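Local coordinates for exosome complex component Rrp42 (Methanothermobacter thermautotrophicus, PDB 2WNR), which probably acts as a non-catalytic subunit of the RNA-degrading exosome and contributes to structuring the active site of Rrp41, at residues N203-D208 and V247-S252; N149-A154 and T218-I223; L126-I129 and V134-L137. All blocks are in the same frame, centred on the assembly; numbering follows the deposited sequence.

Contact 1. Residues N203-D208 and V247-S252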
ATOM      1  N   ASN A 203      43.743   2.350  -6.085  1.00 23.54           N
ATOM      2  CA  ASN A 203      43.974   3.599  -6.819  1.00 23.72           C
ATOM      3  C   ASN A 203      43.516   3.517  -8.275  1.00 23.85           C
ATOM      4  O   ASN A 203      43.868   4.363  -9.095  1.00 24.80           O
ATOM      5  CB  ASN A 203      45.462   3.966  -6.780  1.00 23.37           C
ATOM      6  CG  ASN A 203      46.009   4.068  -5.368  1.00 25.07           C
ATOM      7  OD1 ASN A 203      47.125   3.635  -5.107  1.00 27.59           O
ATOM      8  ND2 ASN A 203      45.233   4.649  -4.454  1.00 26.33           N
ATOM      9  N   GLU A 204      42.739   2.489  -8.599  1.00 23.62           N
ATOM     10  CA  GLU A 204      42.422   2.195  -9.988  1.00 23.45           C
ATOM     11  C   GLU A 204      40.929   2.232 -10.231  1.00 22.56           C
ATOM     12  O   GLU A 204      40.141   1.928  -9.333  1.00 23.32           O
ATOM     13  CB  GLU A 204      42.964   0.808 -10.380  1.00 23.56           C
ATOM     14  CG  GLU A 204      44.467   0.600 -10.159  1.00 24.94           C
ATOM     15  CD  GLU A 204      45.335   1.478 -11.046  1.00 28.51           C
ATOM     16  OE1 GLU A 204      44.843   1.944 -12.102  1.00 29.77           O
ATOM     17  OE2 GLU A 204      46.515   1.702 -10.681  1.00 27.05           O
ATOM     18  N   ILE A 205      40.535   2.603 -11.442  1.00 21.76           N
ATOM     19  CA  ILE A 205      39.165   2.340 -11.869  1.00 22.95           C
ATOM     20  C   ILE A 205      39.132   1.103 -12.770  1.00 23.26           C
ATOM     21  O   ILE A 205      39.947   0.963 -13.690  1.00 23.74           O
ATOM     22  CB  ILE A 205      38.467   3.559 -12.524  1.00 22.76           C
ATOM     23  CG1 ILE A 205      39.337   4.186 -13.611  1.00 23.39           C
ATOM     24  CG2 ILE A 205      38.089   4.597 -11.452  1.00 22.56           C
ATOM     25  CD1 ILE A 205      38.549   4.944 -14.652  1.00 25.41           C
ATOM     26  N   VAL A 206      38.214   0.188 -12.473  1.00 23.23           N
ATOM     27  CA  VAL A 206      38.102  -1.021 -13.272  1.00 23.98           C
ATOM     28  C   VAL A 206      36.755  -1.082 -13.948  1.00 23.82           C
ATOM     29  O   VAL A 206      35.737  -0.779 -13.331  1.00 25.32           O
ATOM     30  CB  VAL A 206      38.410  -2.372 -12.518  1.00 24.33           C
ATOM     31  CG1 VAL A 206      39.501  -2.255 -11.475  1.00 24.03           C
ATOM     32  CG2 VAL A 206      37.175  -3.106 -12.056  1.00 26.35           C
ATOM     33  N   LEU A 207      36.762  -1.475 -15.218  1.00 23.08           N
ATOM     34  CA  LEU A 207      35.545  -1.512 -16.016  1.00 23.08           C
ATOM     35  C   LEU A 207      34.808  -2.826 -15.804  1.00 23.07           C
ATOM     36  O   LEU A 207      35.429  -3.886 -15.780  1.00 24.00           O
ATOM     37  CB  LEU A 207      35.871  -1.299 -17.501  1.00 23.12           C
ATOM     38  CG  LEU A 207      34.804  -1.489 -18.585  1.00 22.26           C
ATOM     39  CD1 LEU A 207      33.705  -0.438 -18.486  1.00 20.10           C
ATOM     40  CD2 LEU A 207      35.462  -1.443 -19.959  1.00 22.22           C
ATOM     41  N   ASP A 208      33.489  -2.731 -15.639  1.00 23.17           N
ATOM     42  CA  ASP A 208      32.590  -3.882 -15.547  1.00 22.59           C
ATOM     43  C   ASP A 208      32.963  -4.788 -14.363  1.00 22.44           C
ATOM     44  O   ASP A 208      33.619  -5.826 -14.538  1.00 22.75           O
ATOM     45  CB  ASP A 208      32.560  -4.625 -16.888  1.00 22.26           C
ATOM     46  CG  ASP A 208      31.750  -5.891 -16.840  1.00 24.71           C
ATOM     47  OD1 ASP A 208      30.674  -5.874 -16.221  1.00 24.64           O
ATOM     48  OD2 ASP A 208      32.191  -6.908 -17.420  1.00 24.57           O
ATOM     49  N   VAL A 247      37.077  10.441 -12.557  1.00 21.84           N
ATOM     50  CA  VAL A 247      35.888  10.707 -13.343  1.00 21.07           C
ATOM     51  C   VAL A 247      36.226  10.905 -14.811  1.00 21.68           C
ATOM     52  O   VAL A 247      35.613  10.277 -15.683  1.00 21.27           O
ATOM     53  CB  VAL A 247      35.130  11.908 -12.796  1.00 21.54           C
ATOM     54  CG1 VAL A 247      34.025  12.349 -13.759  1.00 19.41           C
ATOM     55  CG2 VAL A 247      34.558  11.564 -11.423  1.00 21.27           C
ATOM     56  N   LEU A 248      37.215  11.755 -15.077  1.00 21.61           N
ATOM     57  CA  LEU A 248      37.613  12.072 -16.446  1.00 21.65           C
ATOM     58  C   LEU A 248      38.241  10.879 -17.164  1.00 22.02           C
ATOM     59  O   LEU A 248      38.082  10.726 -18.380  1.00 22.75           O
ATOM     60  CB  LEU A 248      38.551  13.277 -16.469  1.00 21.12           C
ATOM     61  CG  LEU A 248      37.975  14.610 -15.976  1.00 22.92           C
ATOM     62  CD1 LEU A 248      39.036  15.685 -16.115  1.00 22.73           C
ATOM     63  CD2 LEU A 248      36.702  15.029 -16.721  1.00 20.47           C
ATOM     64  N   LYS A 249      38.948  10.044 -16.406  1.00 22.00           N
ATOM     65  CA  LYS A 249      39.518   8.809 -16.937  1.00 22.34           C
ATOM     66  C   LYS A 249      38.396   7.862 -17.359  1.00 21.79           C
ATOM     67  O   LYS A 249      38.429   7.304 -18.454  1.00 21.67           O
ATOM     68  CB  LYS A 249      40.444   8.151 -15.905  1.00 22.91           C
ATOM     69  CG  LYS A 249      41.187   6.920 -16.412  1.00 24.92           C
ATOM     70  CD  LYS A 249      42.366   6.554 -15.516  1.00 26.81           C
ATOM     71  CE  LYS A 249      42.995   5.230 -15.967  1.00 26.90           C
ATOM     72  NZ  LYS A 249      44.342   5.005 -15.368  1.00 26.59           N
ATOM     73  N   ALA A 250      37.401   7.703 -16.491  1.00 21.42           N
ATOM     74  CA  ALA A 250      36.227   6.881 -16.791  1.00 21.47           C
ATOM     75  C   ALA A 250      35.483   7.350 -18.044  1.00 20.61           C
ATOM     76  O   ALA A 250      35.117   6.532 -18.875  1.00 21.00           O
ATOM     77  CB  ALA A 250      35.284   6.812 -15.584  1.00 21.62           C
ATOM     78  N   VAL A 251      35.264   8.654 -18.185  1.00 19.94           N
ATOM     79  CA  VAL A 251      34.719   9.197 -19.427  1.00 19.03           C
ATOM     80  C   VAL A 251      35.569   8.724 -20.605  1.00 19.35           C
ATOM     81  O   VAL A 251      35.059   8.095 -21.536  1.00 19.72           O
ATOM     82  CB  VAL A 251      34.639  10.746 -19.399  1.00 19.58           C
ATOM     83  CG1 VAL A 251      34.386  11.310 -20.799  1.00 12.87           C
ATOM     84  CG2 VAL A 251      33.563  11.200 -18.412  1.00 14.10           C
ATOM     85  N   SER A 252      36.868   8.999 -20.533  1.00 19.39           N
ATOM     86  CA  SER A 252      37.802   8.635 -21.594  1.00 20.49           C
ATOM     87  C   SER A 252      37.608   7.187 -22.055  1.00 20.83           C
ATOM     88  O   SER A 252      37.318   6.952 -23.231  1.00 22.59           O
ATOM     89  CB  SER A 252      39.250   8.894 -21.157  1.00 20.32           C
ATOM     90  OG  SER A 252      40.159   8.626 -22.208  1.00 20.51           O
TER

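Contact 2. Residues N149-A154 and T218-I223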
ATOM      1  N   ASN A 149      27.438  -5.768 -11.705  1.00 23.92           N
ATOM      2  CA  ASN A 149      27.196  -4.786 -12.765  1.00 24.26           C
ATOM      3  C   ASN A 149      25.833  -4.941 -13.438  1.00 24.61           C
ATOM      4  O   ASN A 149      25.710  -5.448 -14.553  1.00 25.61           O
ATOM      5  CB  ASN A 149      28.334  -4.803 -13.797  1.00 24.01           C
ATOM      6  CG  ASN A 149      28.265  -3.643 -14.778  1.00 23.26           C
ATOM      7  OD1 ASN A 149      27.431  -2.748 -14.654  1.00 23.81           O
ATOM      8  ND2 ASN A 149      29.159  -3.658 -15.760  1.00 25.13           N
ATOM      9  N   LEU A 150      24.811  -4.489 -12.736  1.00 24.35           N
ATOM     10  CA  LEU A 150      23.474  -4.505 -13.246  1.00 23.61           C
ATOM     11  C   LEU A 150      23.255  -3.457 -14.348  1.00 23.82           C
ATOM     12  O   LEU A 150      22.548  -3.707 -15.315  1.00 23.54           O
ATOM     13  CB  LEU A 150      22.546  -4.239 -12.080  1.00 25.07           C
ATOM     14  CG  LEU A 150      21.772  -5.362 -11.386  1.00 23.53           C
ATOM     15  CD1 LEU A 150      22.260  -6.815 -11.457  1.00 21.95           C
ATOM     16  CD2 LEU A 150      21.226  -4.888 -10.047  1.00 20.54           C
ATOM     17  N   PHE A 151      23.879  -2.296 -14.194  1.00 23.96           N
ATOM     18  CA  PHE A 151      23.640  -1.151 -15.067  1.00 24.36           C
ATOM     19  C   PHE A 151      23.970  -1.424 -16.536  1.00 25.22           C
ATOM     20  O   PHE A 151      23.146  -1.147 -17.426  1.00 25.26           O
ATOM     21  CB  PHE A 151      24.416   0.077 -14.575  1.00 23.13           C
ATOM     22  CG  PHE A 151      24.119   0.443 -13.162  1.00 23.81           C
ATOM     23  CD1 PHE A 151      23.111   1.357 -12.865  1.00 24.61           C
ATOM     24  CD2 PHE A 151      24.840  -0.126 -12.118  1.00 26.44           C
ATOM     25  CE1 PHE A 151      22.820   1.694 -11.547  1.00 25.39           C
ATOM     26  CE2 PHE A 151      24.558   0.204 -10.792  1.00 24.04           C
ATOM     27  CZ  PHE A 151      23.545   1.113 -10.506  1.00 24.65           C
ATOM     28  N   ASP A 152      25.171  -1.958 -16.780  1.00 25.30           N
ATOM     29  CA  ASP A 152      25.645  -2.153 -18.147  1.00 24.90           C
ATOM     30  C   ASP A 152      24.833  -3.233 -18.825  1.00 24.45           C
ATOM     31  O   ASP A 152      24.456  -3.081 -19.982  1.00 26.31           O
ATOM     32  CB  ASP A 152      27.134  -2.483 -18.164  1.00 24.63           C
ATOM     33  CG  ASP A 152      27.985  -1.374 -17.573  1.00 27.21           C
ATOM     34  OD1 ASP A 152      27.429  -0.311 -17.231  1.00 26.60           O
ATOM     35  OD2 ASP A 152      29.218  -1.560 -17.456  1.00 27.27           O
ATOM     36  N   ALA A 153      24.542  -4.299 -18.080  1.00 23.55           N
ATOM     37  CA  ALA A 153      23.678  -5.387 -18.535  1.00 22.70           C
ATOM     38  C   ALA A 153      22.255  -4.896 -18.803  1.00 23.37           C
ATOM     39  O   ALA A 153      21.635  -5.291 -19.793  1.00 23.75           O
ATOM     40  CB  ALA A 153      23.663  -6.509 -17.521  1.00 21.17           C
ATOM     41  N   ALA A 154      21.759  -4.022 -17.924  1.00 23.70           N
ATOM     42  CA  ALA A 154      20.398  -3.496 -18.030  1.00 22.40           C
ATOM     43  C   ALA A 154      20.234  -2.611 -19.251  1.00 23.18           C
ATOM     44  O   ALA A 154      19.315  -2.808 -20.038  1.00 25.43           O
ATOM     45  CB  ALA A 154      19.999  -2.763 -16.765  1.00 21.15           C
ATOM     46  N   THR A 218      35.335   1.152  -3.493  1.00 21.35           N
ATOM     47  CA  THR A 218      35.188   2.395  -2.751  1.00 21.28           C
ATOM     48  C   THR A 218      33.956   3.143  -3.294  1.00 21.96           C
ATOM     49  O   THR A 218      33.104   3.626  -2.533  1.00 21.95           O
ATOM     50  CB  THR A 218      36.463   3.255  -2.891  1.00 21.24           C
ATOM     51  OG1 THR A 218      37.551   2.602  -2.230  1.00 19.95           O
ATOM     52  CG2 THR A 218      36.277   4.663  -2.300  1.00 21.18           C
ATOM     53  N   ALA A 219      33.875   3.213  -4.620  1.00 20.84           N
ATOM     54  CA  ALA A 219      32.804   3.884  -5.313  1.00 20.44           C
ATOM     55  C   ALA A 219      32.726   3.341  -6.727  1.00 21.44           C
ATOM     56  O   ALA A 219      33.618   2.603  -7.177  1.00 22.80           O
ATOM     57  CB  ALA A 219      33.057   5.346  -5.337  1.00 20.10           C
ATOM     58  N   ARG A 220      31.661   3.704  -7.427  1.00 21.19           N
ATOM     59  CA  ARG A 220      31.457   3.275  -8.804  1.00 22.28           C
ATOM     60  C   ARG A 220      30.968   4.454  -9.610  1.00 22.18           C
ATOM     61  O   ARG A 220      30.421   5.397  -9.050  1.00 22.63           O
ATOM     62  CB  ARG A 220      30.412   2.159  -8.866  1.00 23.49           C
ATOM     63  CG  ARG A 220      29.032   2.601  -8.361  1.00 23.87           C
ATOM     64  CD  ARG A 220      27.910   1.729  -8.848  1.00 24.74           C
ATOM     65  NE  ARG A 220      26.961   1.605  -7.789  1.00 22.54           N
ATOM     66  CZ  ARG A 220      25.766   2.154  -7.584  1.00 26.59           C
ATOM     67  NH1 ARG A 220      25.223   1.821  -6.435  1.00 31.62           N
ATOM     68  NH2 ARG A 220      25.099   2.959  -8.411  1.00 26.73           N
ATOM     69  N   ILE A 221      31.148   4.398 -10.924  1.00 22.36           N
ATOM     70  CA  ILE A 221      30.584   5.414 -11.821  1.00 22.07           C
ATOM     71  C   ILE A 221      30.087   4.792 -13.135  1.00 21.94           C
ATOM     72  O   ILE A 221      30.802   4.047 -13.796  1.00 21.34           O
ATOM     73  CB  ILE A 221      31.564   6.605 -12.068  1.00 22.09           C
ATOM     74  CG1 ILE A 221      30.929   7.643 -12.998  1.00 24.44           C
ATOM     75  CG2 ILE A 221      32.909   6.115 -12.598  1.00 20.79           C
ATOM     76  CD1 ILE A 221      31.582   9.005 -12.966  1.00 22.49           C
ATOM     77  N   SER A 222      28.837   5.078 -13.480  1.00 22.83           N
ATOM     78  CA  SER A 222      28.250   4.597 -14.718  1.00 23.05           C
ATOM     79  C   SER A 222      28.149   5.744 -15.698  1.00 23.43           C
ATOM     80  O   SER A 222      27.664   6.826 -15.341  1.00 24.45           O
ATOM     81  CB  SER A 222      26.859   4.020 -14.467  1.00 21.84           C
ATOM     82  OG  SER A 222      26.922   2.982 -13.512  1.00 23.93           O
ATOM     83  N   ILE A 223      28.604   5.506 -16.927  1.00 22.39           N
ATOM     84  CA  ILE A 223      28.548   6.523 -17.961  1.00 22.32           C
ATOM     85  C   ILE A 223      27.817   6.032 -19.210  1.00 22.49           C
ATOM     86  O   ILE A 223      28.181   5.018 -19.799  1.00 22.22           O
ATOM     87  CB  ILE A 223      29.955   7.055 -18.302  1.00 22.59           C
ATOM     88  CG1 ILE A 223      30.631   7.588 -17.036  1.00 23.00           C
ATOM     89  CG2 ILE A 223      29.877   8.159 -19.362  1.00 22.95           C
ATOM     90  CD1 ILE A 223      32.109   7.759 -17.167  1.00 24.97           C
TER

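Contact 3. Residues L126-I129 and V134-L137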
ATOM      1  N   LEU A 126       5.265   8.511 -31.662  1.00 16.72           N
ATOM      2  CA  LEU A 126       4.424   7.590 -30.905  1.00 12.79           C
ATOM      3  C   LEU A 126       3.073   8.221 -30.566  1.00 10.83           C
ATOM      4  O   LEU A 126       2.157   7.540 -30.080  1.00  9.58           O
ATOM      5  CB  LEU A 126       5.142   7.123 -29.641  1.00 11.78           C
ATOM      6  CG  LEU A 126       6.439   6.346 -29.883  1.00 13.94           C
ATOM      7  CD1 LEU A 126       6.972   5.787 -28.568  1.00 19.60           C
ATOM      8  CD2 LEU A 126       6.235   5.219 -30.891  1.00 16.79           C
ATOM      9  N   CYS A 127       2.960   9.522 -30.824  1.00  6.29           N
ATOM     10  CA  CYS A 127       1.683  10.211 -30.751  1.00  5.79           C
ATOM     11  C   CYS A 127       0.645   9.481 -31.605  1.00  4.46           C
ATOM     12  O   CYS A 127       0.990   8.912 -32.643  1.00  4.57           O
ATOM     13  CB  CYS A 127       1.831  11.645 -31.272  1.00  6.52           C
ATOM     14  SG  CYS A 127       0.677  12.812 -30.535  1.00  2.00           S
ATOM     15  N   ILE A 128      -0.607   9.465 -31.155  1.00  2.68           N
ATOM     16  CA  ILE A 128      -1.718   9.078 -32.031  1.00  5.83           C
ATOM     17  C   ILE A 128      -2.658  10.275 -32.204  1.00  6.33           C
ATOM     18  O   ILE A 128      -2.728  10.836 -33.286  1.00  3.43           O
ATOM     19  CB  ILE A 128      -2.465   7.799 -31.570  1.00  6.36           C
ATOM     20  CG1 ILE A 128      -1.629   6.553 -31.867  1.00  7.07           C
ATOM     21  CG2 ILE A 128      -3.816   7.673 -32.266  1.00  4.28           C
ATOM     22  CD1 ILE A 128      -1.051   5.900 -30.640  1.00  2.00           C
ATOM     23  N   ILE A 129      -3.360  10.656 -31.137  1.00  8.16           N
ATOM     24  CA  ILE A 129      -4.061  11.937 -31.090  1.00 10.54           C
ATOM     25  C   ILE A 129      -3.475  12.824 -29.993  1.00 11.87           C
ATOM     26  O   ILE A 129      -3.593  12.518 -28.801  1.00 11.07           O
ATOM     27  CB  ILE A 129      -5.577  11.778 -30.881  1.00 11.10           C
ATOM     28  CG1 ILE A 129      -6.189  10.958 -32.025  1.00 13.52           C
ATOM     29  CG2 ILE A 129      -6.236  13.162 -30.778  1.00  9.82           C
ATOM     30  CD1 ILE A 129      -7.620  10.477 -31.783  1.00 14.14           C
ATOM     31  N   VAL A 134      -1.771   8.169 -27.056  1.00 22.16           N
ATOM     32  CA  VAL A 134      -0.411   7.902 -27.526  1.00 21.54           C
ATOM     33  C   VAL A 134       0.053   6.497 -27.134  1.00 21.52           C
ATOM     34  O   VAL A 134      -0.553   5.847 -26.286  1.00 21.68           O
ATOM     35  CB  VAL A 134       0.653   8.941 -27.022  1.00 22.86           C
ATOM     36  CG1 VAL A 134       0.294  10.383 -27.385  1.00 23.54           C
ATOM     37  CG2 VAL A 134       1.029   8.750 -25.547  1.00 20.21           C
ATOM     38  N   TRP A 135       1.141   6.044 -27.746  1.00 20.59           N
ATOM     39  CA  TRP A 135       1.734   4.761 -27.406  1.00 21.14           C
ATOM     40  C   TRP A 135       2.547   4.852 -26.114  1.00 21.54           C
ATOM     41  O   TRP A 135       3.423   5.704 -25.975  1.00 22.33           O
ATOM     42  CB  TRP A 135       2.610   4.236 -28.548  1.00 20.71           C
ATOM     43  CG  TRP A 135       1.866   3.480 -29.612  1.00 23.36           C
ATOM     44  CD1 TRP A 135       1.750   3.825 -30.926  1.00 22.85           C
ATOM     45  CD2 TRP A 135       1.152   2.246 -29.459  1.00 23.20           C
ATOM     46  NE1 TRP A 135       1.007   2.890 -31.601  1.00 22.52           N
ATOM     47  CE2 TRP A 135       0.628   1.907 -30.726  1.00 24.04           C
ATOM     48  CE3 TRP A 135       0.908   1.389 -28.372  1.00 23.58           C
ATOM     49  CZ2 TRP A 135      -0.132   0.754 -30.944  1.00 23.24           C
ATOM     50  CZ3 TRP A 135       0.146   0.238 -28.588  1.00 24.06           C
ATOM     51  CH2 TRP A 135      -0.366  -0.064 -29.868  1.00 24.46           C
ATOM     52  N   MET A 136       2.243   3.971 -25.173  1.00 20.47           N
ATOM     53  CA  MET A 136       3.013   3.894 -23.937  1.00 21.15           C
ATOM     54  C   MET A 136       3.867   2.637 -23.953  1.00 20.14           C
ATOM     55  O   MET A 136       3.347   1.516 -24.026  1.00 20.14           O
ATOM     56  CB  MET A 136       2.090   3.877 -22.726  1.00 22.08           C
ATOM     57  CG  MET A 136       1.276   5.143 -22.559  1.00 24.48           C
ATOM     58  SD  MET A 136       0.267   5.134 -21.070  1.00 30.74           S
ATOM     59  CE  MET A 136      -0.924   3.831 -21.435  1.00 28.19           C
ATOM     60  N   LEU A 137       5.178   2.837 -23.905  1.00 19.14           N
ATOM     61  CA  LEU A 137       6.133   1.733 -23.926  1.00 20.22           C
ATOM     62  C   LEU A 137       6.536   1.344 -22.516  1.00 19.17           C
ATOM     63  O   LEU A 137       7.277   2.078 -21.867  1.00 18.42           O
ATOM     64  CB  LEU A 137       7.378   2.140 -24.711  1.00 20.52           C
ATOM     65  CG  LEU A 137       7.523   1.879 -26.208  1.00 21.08           C
ATOM     66  CD1 LEU A 137       6.217   1.921 -26.983  1.00 19.86           C
ATOM     67  CD2 LEU A 137       8.521   2.877 -26.771  1.00 19.88           C
TER

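Contact 1. Residues N203-D208 and V247-S252
Lys249 and Ala250, on helix 244-268, take between them the end of Ile205, whose strand is the outermost on one side of a four-stranded antiparallel sheet. This is helix-on-sheet packing within the second RNase PH family domain. Lys249 can be traced outward from its helix. Its CB lies 3.9 Å from Ile205 CD1, and its CG comes nearer, at 3.7 Å from the same Ile205 CD1. With CG anti to the backbone N (chi1 -175°), the chain then runs on extended, carrying CD and CE past the isoleucine. Its tip, NZ, ends 4.5 Å from Glu204 OE1, too far for a salt bridge, so the attraction of opposite charges there is probably modest; Glu204 OE2 is instead paired with Lys23. A lysine suits this border because its methylenes can lie against an apolar neighbour while its ammonium stays outside. Ala250, by contrast, is buried, and its small side chain lets the helix backbone approach the strand. Its CB touches Ile205 CD1 at 3.9 Å and also packs on Phe198, Ile221 and Ile223 of the inner strands. Farther round the helix, Val247 and Val251 each pack on an apolar side chain of another protein's chain, so the helix is packed on both the sheet and a partner subunit. The isoleucine itself projects toward the helix, and its terminal methyl CD1 comes to 3.5 Å from Ala250 N.

Contact 2. Residues N149-A154 and T218-I223
Phe151 has CG beside its backbone N (chi1 -56°), whereas Arg220 places CG between its backbone N and carbonyl carbon (chi1 62°) and bends again farther out; together these turns bring ring and guanidinium to each other. The meeting joins the two halves of the RNase PH fold, the start of helix 150-164 and strand 219-226. The two side chains cross at about a right angle, with their planes 31° apart. Arg220 NH2 approaches Phe151 CZ obliquely to 3.2 Å, while Phe151 CE2 lies over one face of the guanidinium. Arg220 NH2 also has its charge partner in Glu106, so the same nitrogen lies by the ring and in a salt bridge, and the flat hydrocarbon ring can lie against the guanidinium without competing for its N-H groups. Over one face of the ring sits Ser222 OG, 3.8 Å from Phe151 CG and offset toward the rim; this small hydroxyl is hydrogen-bonded to Thr197. The helix that presents the phenylalanine is N-capped by Asn149, whose OD1 accepts from Asp152 N at 3.2 Å. The asparagine amide answers with its other end: Asn149 ND2 donates to Asp152 OD2 at 2.7 Å, reaching that oxygen from above the carboxylate plane.

Contact 3. Residues L126-I129 and V134-L137
Trp135 N donates to Leu126 O at 3.0 Å in a nearly straight bond, the N-H pointing at the oxygen with an angle of 169°. It joins the residue just before the short strand 127-129 to the long strand 133-145, and the side chains beside it fill in the rest. Trp135 has CG beside its backbone N (chi1 -85°), which turns the indole toward Ile128. The isoleucine answers with its tip: CD1 sits over the face of the five-membered ring, 3.8 Å from the centroid and 26° off the normal, a CH-pi contact. A broad aromatic suits this place, since Ile167, Ala170, Pro66 and Ile68 also border it. A serine in place of Trp135 would probably leave Ile128 CD1 without the ring face beneath it and open a gap among these apolar neighbours. On the Leu126 side, its CB packs on Trp135 CB at 4.0 Å, and farther along its CD1 meets Leu137 CD2 at 3.8 Å, the two leucines crossing at about a right angle. Leu126 also touches Pro188, and Leu137 touches Leu187, so branched aliphatic chains fit this buried flank. Cys127 and Val134 form an antiparallel non-hydrogen-bonded pair with both side chains on one face of the sheet. Beta-branched Val134, of a shape favoured in strands, lays CG1 3.6 Å from Cys127 CA, while Cys127 SG lies 4.0 Å from the same Val134 CG1. Nearer the turn, Ile128 and Ile129 both face Lys133, a classic beta bulge in the hairpin of strands 127-129 and 133-145.

All three contacts are largely buried, but contact 1 runs out to the surface at Lys249, contact 2 lies nearest the chain's centre, and contact 3 is peripheral, about 22 Å from that centre and touched by no other protein chain. Contacts 1 and 2 share the four-stranded sheet of the second family domain, with centres 11 Å apart; they touch by packing and through a probable hydrogen bond between Asn149 and Asp208. Contact 1 is mainly aliphatic, whereas contact 2 mixes an aromatic ring with polar and charged groups that have other partners. Contact 3, on the opposite side of the chain's centre from contact 1, is the sole backbone-bonded strand pairing of the three.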